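Local structure of SAM-dependent methyltransferase (Streptococcus pneumoniae, 3KR9) at residues A[77-82]-A[110-115]; A[128-133]-A[153-158]. The protein probably transfers a methyl group from S-adenosylmethionine to N1 of adenine 22 in tRNA, as a class I methyltransferase. One frame throughout, in Å; residues are numbered along the deposited sequence.

In the fold
Interaction 1 is half buried and apolar, half exposed and bridged by water, whereas interaction 2 is wholly buried and apolar, a helix laid on a strand. The first joins the loops that lead into strands 87-93 and 114-119; the second has its centre about 15 Å from that of the first. They share one sheet: strand 114-119, entered from the loop of interaction 1, runs antiparallel to strand 148-157 of interaction 2. The two strands are joined by the R114-E156 salt bridge and a probable backbone hydrogen bond from V155 N to L115 O, and helix 123-132 follows strand 114-119 in the chain.

Interaction 1 (A[77-82]-A[110-115])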
loop_
_atom_site.group_PDB
_atom_site.type_symbol
_atom_site.label_atom_id
_atom_site.label_comp_id
_atom_site.label_asym_id
_atom_site.label_seq_id
_atom_site.Cartn_x
_atom_site.Cartn_y
_atom_site.Cartn_z
ATOM N N ALA A 77 6.703 14.728 5.277
ATOM C CA ALA A 77 7.368 16.064 5.191
ATOM C C ALA A 77 7.306 16.707 3.777
ATOM O O ALA A 77 7.559 17.883 3.619
ATOM C CB ALA A 77 8.842 15.979 5.655
ATOM N N ALA A 78 6.992 15.915 2.753
ATOM C CA ALA A 78 6.867 16.393 1.366
ATOM C C ALA A 78 5.670 17.278 1.076
ATOM O O ALA A 78 5.559 17.822 -0.026
ATOM C CB ALA A 78 6.818 15.168 0.420
ATOM N N PHE A 79 4.741 17.403 2.030
ATOM C CA PHE A 79 3.634 18.292 1.806
ATOM C C PHE A 79 3.156 19.013 3.052
ATOM O O PHE A 79 3.615 18.725 4.179
ATOM C CB PHE A 79 2.461 17.567 1.116
ATOM C CG PHE A 79 1.501 16.854 2.077
ATOM C CD1 PHE A 79 0.128 17.144 2.043
ATOM C CD2 PHE A 79 1.963 15.893 2.989
ATOM C CE1 PHE A 79 -0.763 16.498 2.872
ATOM C CE2 PHE A 79 1.043 15.217 3.830
ATOM C CZ PHE A 79 -0.321 15.523 3.764
ATOM N N GLU A 80 2.285 19.996 2.795
ATOM C CA GLU A 80 1.724 20.907 3.791
ATOM C C GLU A 80 0.248 21.167 3.434
ATOM O O GLU A 80 -0.153 20.937 2.293
ATOM C CB GLU A 80 2.484 22.240 3.755
ATOM C CG GLU A 80 3.970 22.096 3.899
ATOM C CD GLU A 80 4.385 21.758 5.305
ATOM O OE1 GLU A 80 3.498 21.657 6.187
ATOM O OE2 GLU A 80 5.612 21.591 5.524
ATOM N N GLU A 81 -0.545 21.657 4.405
ATOM C CA GLU A 81 -1.982 21.880 4.217
ATOM C C GLU A 81 -2.209 22.727 3.009
ATOM O O GLU A 81 -3.208 22.544 2.286
ATOM C CB GLU A 81 -2.625 22.593 5.423
ATOM C CG GLU A 81 -2.642 21.779 6.717
ATOM C CD GLU A 81 -3.447 20.505 6.561
ATOM O OE1 GLU A 81 -4.454 20.515 5.818
ATOM O OE2 GLU A 81 -3.062 19.482 7.143
ATOM N N THR A 82 -1.297 23.679 2.798
ATOM C CA THR A 82 -1.464 24.647 1.742
ATOM C C THR A 82 -1.392 23.972 0.361
ATOM O O THR A 82 -1.945 24.484 -0.620
ATOM C CB THR A 82 -0.424 25.792 1.829
ATOM O OG1 THR A 82 -0.717 26.773 0.815
ATOM C CG2 THR A 82 0.975 25.265 1.585
ATOM N N ALA A 110 -5.901 14.928 7.974
ATOM C CA ALA A 110 -7.360 15.117 8.126
ATOM C C ALA A 110 -8.024 15.635 6.819
ATOM O O ALA A 110 -9.143 15.251 6.493
ATOM C CB ALA A 110 -7.673 16.055 9.296
ATOM N N ASN A 111 -7.335 16.484 6.054
ATOM C CA ASN A 111 -7.970 17.066 4.885
ATOM C C ASN A 111 -7.636 16.289 3.569
ATOM O O ASN A 111 -7.913 16.744 2.451
ATOM C CB ASN A 111 -7.599 18.552 4.787
ATOM C CG ASN A 111 -8.652 19.376 4.099
ATOM O OD1 ASN A 111 -9.825 18.994 4.008
ATOM N ND2 ASN A 111 -8.238 20.526 3.587
ATOM N N VAL A 112 -7.068 15.101 3.704
ATOM C CA VAL A 112 -6.811 14.244 2.534
ATOM C C VAL A 112 -7.988 13.318 2.401
ATOM O O VAL A 112 -8.379 12.761 3.402
ATOM C CB VAL A 112 -5.460 13.472 2.737
ATOM C CG1 VAL A 112 -5.190 12.476 1.601
ATOM C CG2 VAL A 112 -4.295 14.493 2.845
ATOM N N GLU A 113 -8.584 13.166 1.192
ATOM C CA GLU A 113 -9.778 12.324 1.033
ATOM C C GLU A 113 -9.406 10.850 1.095
ATOM O O GLU A 113 -10.116 10.008 1.687
ATOM C CB GLU A 113 -10.486 12.583 -0.333
ATOM C CG GLU A 113 -10.821 14.055 -0.618
ATOM C CD GLU A 113 -11.164 14.320 -2.081
ATOM O OE1 GLU A 113 -11.051 13.417 -2.934
ATOM O OE2 GLU A 113 -11.518 15.465 -2.394
ATOM N N ARG A 114 -8.276 10.528 0.475
ATOM C CA ARG A 114 -7.993 9.143 0.225
ATOM C C ARG A 114 -6.463 8.816 0.238
ATOM O O ARG A 114 -5.643 9.621 -0.213
ATOM C CB ARG A 114 -8.639 8.769 -1.121
ATOM C CG ARG A 114 -8.366 7.329 -1.547
ATOM C CD ARG A 114 -9.076 7.062 -2.909
ATOM N NE ARG A 114 -10.513 6.823 -2.716
ATOM C CZ ARG A 114 -11.275 6.249 -3.642
ATOM N NH1 ARG A 114 -10.728 5.923 -4.798
ATOM N NH2 ARG A 114 -12.580 6.031 -3.428
ATOM N N LEU A 115 -6.134 7.666 0.821
ATOM C CA LEU A 115 -4.814 7.112 0.865
ATOM C C LEU A 115 -4.873 5.817 0.122
ATOM O O LEU A 115 -5.775 5.027 0.357
ATOM C CB LEU A 115 -4.422 6.774 2.289
ATOM C CG LEU A 115 -3.971 7.800 3.317
ATOM C CD1 LEU A 115 -4.434 9.237 3.139
ATOM C CD2 LEU A 115 -4.207 7.217 4.763
HETATM O O HOH W 1 -5.083 20.953 2.599
#
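F79 and E81 face V112 and N111 across two loops whose backbones stay well apart, the nearest CA atoms, those of E81 and N111, being 7.7 Å from each other, with no direct hydrogen bond between the segments. The inner half of the contact is apolar. F79 CE1 meets V112 CG2 at 4.1 Å, the methyl approaching the ring obliquely. With chi1 at 86°, the phenyl group is held between its own backbone N and carbonyl carbon and directed at the valine; I88 of strand 87-93 touches both side chains, while L20 and V85 also pack on F79. Further out, two polar residues meet directly only through a loose contact: the E81 chain bends at chi2 (-62°), which brings OE1 to 3.8 Å from N111 CB, with the carboxylate and amide planes 24° apart. The polar link is left to a water. It sits a short 2.5 Å from E81 O, in a bonding pattern that remains unsettled, and accepts a weak bond from N111 ND2 at 3.3 Å. The F79 carbonyl O accepts a hydrogen bond from K108 NZ. The contact joins the loops that enter neighbouring parallel strands 87-93 and 114-119 of the class I Rossmann-like methyltransferase fold.

Interaction 2 (A[128-133]-A[153-158]); sequences IWLQDH and LVVEAG
Helix-on-sheet packing, the basic layer contact of an alpha/beta fold, is worked out here with a single leucine of helix 123-132 set against two residues of strand 148-157. L130 is the helix residue that makes the contact, and both its methyls take part. CD2 meets V155 CG1 at 3.8 Å and also touches V155 CG2, at 4.1 Å; CD1 lies 3.9 Å from V155 CG2, so that the forked ends of leucine and valine come tip to tip. CD1 also reaches L153 CD2 at 4.1 Å, but this second leucine crosses obliquely. The L130 torsions account for this reach: CG lies beside the backbone N (chi1 -72°) and CD1 continues the chain outward (chi2 159°), which places the fork over the strand. In V155, CG1 stands opposite the backbone N (chi1 176°) and CG2 opposite the carbonyl carbon, a setting that offers both methyls to L130. The backbones remain separated, 8.3 Å between the CA atoms of L130 and V155. In the class I methyltransferase fold the final strand of the sheet order, here 135-145, and its antiparallel hairpin partner 148-157 complete the sheet beside parallel strand 114-119; the helix connecting 114-119 to the hairpin covers this junction. L117 of strand 114-119 accordingly touches both L130 and V155, while F135 of the edge strand reaches V155 from the hairpin.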
loop_
_atom_site.group_PDB
_atom_site.type_symbol
_atom_site.label_atom_id
_atom_site.label_comp_id
_atom_site.label_asym_id
_atom_site.label_seq_id
_atom_site.Cartn_x
_atom_site.Cartn_y
_atom_site.Cartn_z
ATOM N N ILE A 128 -4.053 -2.875 11.442
ATOM C CA ILE A 128 -4.200 -2.567 12.910
ATOM C C ILE A 128 -3.892 -1.094 13.130
ATOM O O ILE A 128 -4.628 -0.332 13.773
ATOM C CB ILE A 128 -3.258 -3.497 13.714
ATOM C CG1 ILE A 128 -3.819 -4.911 13.660
ATOM C CG2 ILE A 128 -2.977 -2.976 15.214
ATOM C CD1 ILE A 128 -2.793 -5.985 13.934
ATOM N N TRP A 129 -2.812 -0.660 12.549
ATOM C CA TRP A 129 -2.452 0.749 12.672
ATOM C C TRP A 129 -3.556 1.646 12.147
ATOM O O TRP A 129 -3.968 2.610 12.829
ATOM C CB TRP A 129 -1.138 1.045 11.925
ATOM C CG TRP A 129 -0.708 2.420 12.258
ATOM C CD1 TRP A 129 0.075 2.797 13.304
ATOM C CD2 TRP A 129 -1.104 3.618 11.579
ATOM N NE1 TRP A 129 0.200 4.185 13.300
ATOM C CE2 TRP A 129 -0.543 4.701 12.274
ATOM C CE3 TRP A 129 -1.925 3.879 10.470
ATOM C CZ2 TRP A 129 -0.720 6.031 11.870
ATOM C CZ3 TRP A 129 -2.129 5.201 10.085
ATOM C CH2 TRP A 129 -1.483 6.265 10.767
ATOM N N LEU A 130 -4.061 1.348 10.945
ATOM C CA LEU A 130 -5.099 2.173 10.321
ATOM C C LEU A 130 -6.312 2.278 11.208
ATOM O O LEU A 130 -6.811 3.386 11.499
ATOM C CB LEU A 130 -5.537 1.592 8.948
ATOM C CG LEU A 130 -4.492 1.761 7.850
ATOM C CD1 LEU A 130 -4.719 0.754 6.723
ATOM C CD2 LEU A 130 -4.462 3.232 7.342
ATOM N N GLN A 131 -6.777 1.116 11.623
ATOM C CA GLN A 131 -7.945 1.055 12.471
ATOM C C GLN A 131 -7.753 1.892 13.748
ATOM O O GLN A 131 -8.660 2.620 14.137
ATOM C CB GLN A 131 -8.210 -0.389 12.888
ATOM C CG GLN A 131 -9.107 -0.434 14.166
ATOM C CD GLN A 131 -9.918 -1.706 14.228
ATOM O OE1 GLN A 131 -9.988 -2.442 13.225
ATOM N NE2 GLN A 131 -10.544 -1.990 15.407
ATOM N N ASP A 132 -6.581 1.770 14.390
ATOM C CA ASP A 132 -6.306 2.494 15.649
ATOM C C ASP A 132 -6.117 3.993 15.447
ATOM O O ASP A 132 -5.947 4.685 16.423
ATOM C CB ASP A 132 -5.045 1.933 16.331
ATOM C CG ASP A 132 -5.205 0.499 16.738
ATOM O OD1 ASP A 132 -6.358 0.087 16.960
ATOM O OD2 ASP A 132 -4.179 -0.232 16.820
ATOM N N HIS A 133 -6.124 4.510 14.206
ATOM C CA HIS A 133 -5.841 5.945 14.002
ATOM C C HIS A 133 -6.925 6.580 13.213
ATOM O O HIS A 133 -6.719 7.593 12.570
ATOM C CB HIS A 133 -4.459 6.181 13.344
ATOM C CG HIS A 133 -3.329 5.819 14.248
ATOM N ND1 HIS A 133 -2.659 6.751 15.023
ATOM C CD2 HIS A 133 -2.806 4.609 14.571
ATOM C CE1 HIS A 133 -1.759 6.130 15.769
ATOM N NE2 HIS A 133 -1.829 4.835 15.521
ATOM N N LEU A 153 -4.347 -1.320 -0.444
ATOM C CA LEU A 153 -5.395 -0.953 0.477
ATOM C C LEU A 153 -5.806 0.476 0.188
ATOM O O LEU A 153 -4.941 1.362 0.090
ATOM C CB LEU A 153 -4.898 -1.007 1.917
ATOM C CG LEU A 153 -4.757 -2.357 2.596
ATOM C CD1 LEU A 153 -4.080 -3.414 1.711
ATOM C CD2 LEU A 153 -3.969 -2.128 3.930
ATOM N N VAL A 154 -7.119 0.698 0.046
ATOM C CA VAL A 154 -7.629 2.061 -0.179
ATOM C C VAL A 154 -8.333 2.489 1.110
ATOM O O VAL A 154 -9.100 1.732 1.662
ATOM C CB VAL A 154 -8.665 2.133 -1.323
ATOM C CG1 VAL A 154 -8.983 3.630 -1.646
ATOM C CG2 VAL A 154 -8.188 1.374 -2.630
ATOM N N VAL A 155 -8.103 3.710 1.571
ATOM C CA VAL A 155 -8.415 4.052 2.932
ATOM C C VAL A 155 -8.951 5.437 2.917
ATOM O O VAL A 155 -8.476 6.300 2.134
ATOM C CB VAL A 155 -7.101 4.054 3.800
ATOM C CG1 VAL A 155 -7.408 4.516 5.229
ATOM C CG2 VAL A 155 -6.432 2.653 3.749
ATOM N N GLU A 156 -9.967 5.674 3.745
ATOM C CA GLU A 156 -10.460 7.032 3.902
ATOM C C GLU A 156 -10.741 7.198 5.395
ATOM O O GLU A 156 -10.705 6.217 6.117
ATOM C CB GLU A 156 -11.730 7.224 3.039
ATOM C CG GLU A 156 -11.406 6.922 1.559
ATOM C CD GLU A 156 -12.594 7.093 0.606
ATOM O OE1 GLU A 156 -13.754 7.029 1.056
ATOM O OE2 GLU A 156 -12.358 7.313 -0.595
ATOM N N ALA A 157 -10.979 8.415 5.839
ATOM C CA ALA A 157 -11.188 8.712 7.269
ATOM C C ALA A 157 -12.447 8.046 7.739
ATOM O O ALA A 157 -13.470 8.135 7.045
ATOM C CB ALA A 157 -11.309 10.274 7.468
ATOM N N GLY A 158 -12.412 7.392 8.902
ATOM C CA GLY A 158 -13.661 6.855 9.474
ATOM C C GLY A 158 -13.368 5.647 10.311
ATOM O O GLY A 158 -12.254 5.172 10.304
#